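Side-chain contacts in capsular polysaccharide biosynthesis protein (Vibrio cholerae, PDB 1XPJ), which is of unproven function but, as a haloacid dehalogenase-like hydrolase, may act in capsular polysaccharide biosynthesis: residues R34-Q38 and L39-I43; T70-L73 and D74-V78. All blocks are in the same frame, centred on the assembly; numbering follows the deposited sequence. Where two conformers were deposited one is given.

How the interactions relate
Both interactions are helix C-termini closed by a Schellman motif, and they follow one another along the chain: interaction 1 ends helix 27-38 and leads into strand 42-47, and interaction 2 ends helix 66-75 on the way to strand 82-85. These two strands are neighbours in the parallel sheet, so each turn hands the chain from a helix back to the sheet, as expected of the Rossmann-like core of a haloacid dehalogenase-like hydrolase. The centres lie about 17 Å apart, yet the two regions touch, since Arg-34 NH2 makes a weak hydrogen bond to Gln-77 O. Val-78 also packs on Ile-30 and Leu-33 of helix 27-38.

Interaction 1: residues R34-Q38 and L39-I43; sequences REYHQ and LGFEI
A Schellman motif ends helix 27-38 here and turns the chain into strand 42-47, with Tyr-36 and Phe-41 meeting across the turn. Tyr-36 O accepts Phe-41 N at 3.2 Å, while Gly-40 N bonds to His-37 O at 3.1 Å; these two bonds back into the last turn define the motif. Gly-40 has a positive phi, where a side chain would press on the preceding carbonyl oxygen, so glycine suits the place. Either side of Gly-40 in sequence, Tyr-36 and Phe-41 both have CG beside the backbone N (chi1 -83° for Tyr-36, -77° for Phe-41) and run side by side in the same direction. The rings form an edge-to-face pair with planes at 65°: Tyr-36 CD2 sits over one face of Phe-41, toward its rim, 3.6 Å from Phe-41 CE2. On another side of the helix, Ile-43 CG1 comes to the edge of the His-37 imidazole, 4.2 Å from His-37 ND1, a buried nitrogen without a polar partner in the model. The turn completes the beta-alpha-beta unit of strand 3-6, helix 27-38 and strand 42-47: Tyr-36, Phe-41 and Ile-43 all rest on Leu-4 of strand 3-6, and Tyr-36 also packs against Leu-112 and Ile-115 of helix 112-120.

Interaction 2: residues T70-L73 and D74-V78; sequences TEWL and DKHQV
Trp-72 and His-76, one helical turn apart, lay their rings against each other at the Schellman motif that ends helix 66-75. The imidazole comes over one face of the indole, leading with His-76 CD2, which lies 3.2 Å from Trp-72 CE2. The planes of the imidazole and the indole five-membered ring meet at 53°, an oblique pairing. With chi1 at -171°, Trp-72 CG lies beside its own carbonyl carbon, and the indole stands out from the helix where the His-76 ring can come over its face. A flat, wide ring suits the place: its NE1 is held by Val-23 O, and Pro-25 touches both Trp-72 and His-76.

Leu-73 uses a different first torsion, with CG beside the backbone N, and its CD2 packs 3.7 Å from Val-78 CB. Both are buried, and the branched aliphatic groups fill the apolar side, where Leu-73 also rests on Ile-83 of strand 82-85. Asp-74 is exposed, and its OD1 bonds to Tyr-80 OH beyond the turn.

Gln-77, at positive phi, is the C-prime residue, and its N bonds to Asp-74 O at 3.2 Å. Enclosing that bond, Val-78 N reaches back to Leu-73 O at 3.0 Å, with a nearly straight N-H...O angle of 176°.

Interaction 1: residues R34-Q38 and L39-I43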
loop_
_atom_site.group_PDB
_atom_site.type_symbol
_atom_site.label_atom_id
_atom_site.label_comp_id
_atom_site.label_asym_id
_atom_site.label_seq_id
_atom_site.Cartn_x
_atom_site.Cartn_y
_atom_site.Cartn_z
ATOM N N ARG A 34 19.603 -19.031 -3.407
ATOM C CA ARG A 34 20.978 -18.794 -2.933
ATOM C C ARG A 34 21.968 -18.523 -4.088
ATOM O O ARG A 34 22.838 -17.644 -3.988
ATOM C CB ARG A 34 21.469 -19.983 -2.098
ATOM C CG ARG A 34 20.815 -20.126 -0.731
ATOM C CD ARG A 34 21.696 -20.812 0.305
ATOM N NE ARG A 34 20.948 -21.151 1.513
ATOM C CZ ARG A 34 20.411 -22.343 1.762
ATOM N NH1 ARG A 34 20.530 -23.336 0.890
ATOM N NH2 ARG A 34 19.745 -22.543 2.889
ATOM N N GLU A 35 21.838 -19.287 -5.173
ATOM C CA GLU A 35 22.712 -19.133 -6.335
ATOM C C GLU A 35 22.479 -17.788 -7.023
ATOM O O GLU A 35 23.434 -17.136 -7.448
ATOM C CB GLU A 35 22.511 -20.271 -7.339
ATOM C CG GLU A 35 22.881 -21.637 -6.790
ATOM C CD GLU A 35 23.980 -22.318 -7.584
ATOM O OE1 GLU A 35 23.880 -23.551 -7.782
ATOM O OE2 GLU A 35 24.946 -21.634 -8.005
ATOM N N TYR A 36 21.211 -17.384 -7.128
ATOM C CA TYR A 36 20.867 -16.080 -7.685
ATOM C C TYR A 36 21.322 -14.919 -6.797
ATOM O O TYR A 36 21.782 -13.894 -7.311
ATOM C CB TYR A 36 19.368 -15.972 -7.993
ATOM C CG TYR A 36 18.988 -16.581 -9.325
ATOM C CD1 TYR A 36 18.902 -17.976 -9.480
ATOM C CD2 TYR A 36 18.704 -15.776 -10.428
ATOM C CE1 TYR A 36 18.560 -18.544 -10.684
ATOM C CE2 TYR A 36 18.352 -16.346 -11.650
ATOM C CZ TYR A 36 18.281 -17.732 -11.763
ATOM O OH TYR A 36 17.938 -18.306 -12.949
ATOM N N HIS A 37 21.210 -15.078 -5.480
ATOM C CA HIS A 37 21.780 -14.093 -4.561
ATOM C C HIS A 37 23.299 -13.927 -4.811
ATOM O O HIS A 37 23.820 -12.814 -4.780
ATOM C CB HIS A 37 21.472 -14.454 -3.100
ATOM C CG HIS A 37 21.906 -13.412 -2.105
ATOM N ND1 HIS A 37 21.018 -12.546 -1.495
ATOM C CD2 HIS A 37 23.132 -13.110 -1.607
ATOM C CE1 HIS A 37 21.683 -11.756 -0.666
ATOM N NE2 HIS A 37 22.967 -12.071 -0.723
ATOM N N GLN A 38 23.986 -15.031 -5.101
ATOM C CA GLN A 38 25.415 -14.991 -5.431
ATOM C C GLN A 38 25.704 -14.198 -6.705
ATOM O O GLN A 38 26.776 -13.593 -6.840
ATOM C CB GLN A 38 25.980 -16.405 -5.579
ATOM C CG GLN A 38 26.749 -16.894 -4.359
ATOM C CD GLN A 38 27.967 -17.744 -4.709
ATOM O OE1 GLN A 38 28.786 -18.028 -3.839
ATOM N NE2 GLN A 38 28.083 -18.153 -5.971
ATOM N N LEU A 39 24.750 -14.211 -7.631
ATOM C CA LEU A 39 24.862 -13.465 -8.880
ATOM C C LEU A 39 24.540 -11.968 -8.740
ATOM O O LEU A 39 24.570 -11.230 -9.725
ATOM C CB LEU A 39 23.958 -14.086 -9.955
ATOM C CG LEU A 39 24.610 -14.871 -11.109
ATOM C CD1 LEU A 39 26.045 -15.325 -10.829
ATOM C CD2 LEU A 39 23.742 -16.062 -11.489
ATOM N N GLY A 40 24.221 -11.522 -7.528
ATOM C CA GLY A 40 23.898 -10.126 -7.292
ATOM C C GLY A 40 22.422 -9.750 -7.292
ATOM O O GLY A 40 22.113 -8.562 -7.156
ATOM N N PHE A 41 21.522 -10.735 -7.429
ATOM C CA PHE A 41 20.071 -10.505 -7.395
ATOM C C PHE A 41 19.589 -10.264 -5.973
ATOM O O PHE A 41 19.942 -11.013 -5.063
ATOM C CB PHE A 41 19.305 -11.733 -7.893
ATOM C CG PHE A 41 19.294 -11.907 -9.380
ATOM C CD1 PHE A 41 18.192 -11.499 -10.134
ATOM C CD2 PHE A 41 20.357 -12.521 -10.029
ATOM C CE1 PHE A 41 18.167 -11.674 -11.529
ATOM C CE2 PHE A 41 20.341 -12.704 -11.414
ATOM C CZ PHE A 41 19.251 -12.277 -12.163
ATOM N N GLU A 42 18.736 -9.258 -5.797
ATOM C CA GLU A 42 18.053 -9.014 -4.542
ATOM C C GLU A 42 16.821 -9.908 -4.462
ATOM O O GLU A 42 16.144 -10.113 -5.479
ATOM C CB GLU A 42 17.626 -7.552 -4.456
ATOM C CG GLU A 42 18.779 -6.548 -4.466
ATOM C CD GLU A 42 18.301 -5.118 -4.722
ATOM O OE1 GLU A 42 17.296 -4.706 -4.095
ATOM O OE2 GLU A 42 18.916 -4.402 -5.555
ATOM N N ILE A 43 16.518 -10.438 -3.272
ATOM C CA ILE A 43 15.395 -11.359 -3.124
ATOM C C ILE A 43 14.234 -10.697 -2.363
ATOM O O ILE A 43 14.385 -10.316 -1.189
ATOM C CB ILE A 43 15.833 -12.650 -2.371
ATOM C CG1 ILE A 43 17.159 -13.253 -2.910
ATOM C CG2 ILE A 43 14.653 -13.638 -2.257
ATOM C CD1 ILE A 43 17.124 -13.919 -4.262
#

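Interaction 2: residues T70-L73 and D74-V78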
loop_
_atom_site.group_PDB
_atom_site.type_symbol
_atom_site.label_atom_id
_atom_site.label_comp_id
_atom_site.label_asym_id
_atom_site.label_seq_id
_atom_site.Cartn_x
_atom_site.Cartn_y
_atom_site.Cartn_z
ATOM N N THR A 70 8.927 -14.413 8.997
ATOM C CA THR A 70 10.348 -14.147 9.185
ATOM C C THR A 70 11.009 -15.283 9.946
ATOM O O THR A 70 12.038 -15.799 9.526
ATOM C CB THR A 70 10.574 -12.785 9.881
ATOM O OG1 THR A 70 10.272 -12.887 11.275
ATOM C CG2 THR A 70 9.599 -11.736 9.348
ATOM N N GLU A 71 10.392 -15.680 11.052
ATOM C CA GLU A 71 10.844 -16.834 11.823
ATOM C C GLU A 71 11.077 -18.056 10.918
ATOM O O GLU A 71 12.073 -18.676 10.991
ATOM C CB GLU A 71 9.828 -17.152 12.938
ATOM C CG GLU A 71 10.268 -18.327 13.813
ATOM C CD GLU A 71 9.177 -18.784 14.763
ATOM O OE1 GLU A 71 8.208 -19.426 14.296
ATOM O OE2 GLU A 71 9.302 -18.503 15.975
ATOM N N TRP A 72 10.112 -18.361 10.046
ATOM C CA TRP A 72 10.213 -19.499 9.142
ATOM C C TRP A 72 11.339 -19.336 8.119
ATOM O O TRP A 72 12.116 -20.268 7.881
ATOM C CB TRP A 72 8.877 -19.749 8.443
ATOM C CG TRP A 72 8.825 -21.020 7.666
ATOM C CD1 TRP A 72 8.383 -22.243 8.111
ATOM C CD2 TRP A 72 9.238 -21.216 6.304
ATOM N NE1 TRP A 72 8.480 -23.177 7.107
ATOM C CE2 TRP A 72 9.002 -22.578 5.985
ATOM C CE3 TRP A 72 9.765 -20.374 5.303
ATOM C CZ2 TRP A 72 9.280 -23.115 4.710
ATOM C CZ3 TRP A 72 10.039 -20.909 4.040
ATOM C CH2 TRP A 72 9.796 -22.268 3.757
ATOM N N LEU A 73 11.428 -18.151 7.526
ATOM C CA LEU A 73 12.499 -17.845 6.585
ATOM C C LEU A 73 13.866 -18.030 7.246
ATOM O O LEU A 73 14.724 -18.723 6.689
ATOM C CB LEU A 73 12.328 -16.434 5.968
ATOM C CG LEU A 73 11.111 -16.233 5.044
ATOM C CD1 LEU A 73 10.768 -14.773 4.903
ATOM C CD2 LEU A 73 11.336 -16.819 3.665
ATOM N N ASP A 74 14.046 -17.454 8.438
ATOM C CA ASP A 74 15.291 -17.630 9.219
ATOM C C ASP A 74 15.637 -19.083 9.550
ATOM O O ASP A 74 16.793 -19.510 9.403
ATOM C CB ASP A 74 15.247 -16.819 10.519
ATOM C CG ASP A 74 15.191 -15.318 10.272
ATOM O OD1 ASP A 74 15.523 -14.884 9.148
ATOM O OD2 ASP A 74 14.830 -14.495 11.141
ATOM N N LYS A 75 14.635 -19.827 10.017
ATOM C CA LYS A 75 14.776 -21.240 10.364
ATOM C C LYS A 75 15.347 -22.036 9.187
ATOM O O LYS A 75 16.224 -22.885 9.363
ATOM C CB LYS A 75 13.412 -21.803 10.781
ATOM C CG LYS A 75 13.500 -23.007 11.707
ATOM C CD LYS A 75 12.904 -24.247 11.063
ATOM C CE LYS A 75 11.756 -24.815 11.898
ATOM N NZ LYS A 75 12.046 -26.196 12.373
ATOM N N HIS A 76 14.866 -21.725 7.987
ATOM C CA HIS A 76 15.207 -22.496 6.804
ATOM C C HIS A 76 16.301 -21.881 5.938
ATOM O O HIS A 76 16.565 -22.360 4.834
ATOM C CB HIS A 76 13.933 -22.796 6.017
ATOM C CG HIS A 76 12.995 -23.688 6.763
ATOM N ND1 HIS A 76 13.304 -24.996 7.071
ATOM C CD2 HIS A 76 11.779 -23.451 7.312
ATOM C CE1 HIS A 76 12.309 -25.533 7.758
ATOM N NE2 HIS A 76 11.374 -24.615 7.922
ATOM N N GLN A 77 16.956 -20.844 6.466
ATOM C CA GLN A 77 18.106 -20.213 5.812
ATOM C C GLN A 77 17.729 -19.725 4.413
ATOM O O GLN A 77 18.457 -19.949 3.440
ATOM C CB GLN A 77 19.323 -21.170 5.756
ATOM C CG GLN A 77 19.584 -21.953 7.054
ATOM C CD GLN A 77 20.691 -21.349 7.899
ATOM O OE1 GLN A 77 21.708 -22.000 8.157
ATOM N NE2 GLN A 77 20.499 -20.107 8.333
ATOM N N VAL A 78 16.567 -19.083 4.309
ATOM C CA VAL A 78 16.126 -18.505 3.049
ATOM C C VAL A 78 16.677 -17.084 2.996
ATOM O O VAL A 78 16.425 -16.292 3.908
ATOM C CB VAL A 78 14.603 -18.490 2.929
ATOM C CG1 VAL A 78 14.155 -18.106 1.492
ATOM C CG2 VAL A 78 14.030 -19.826 3.348
#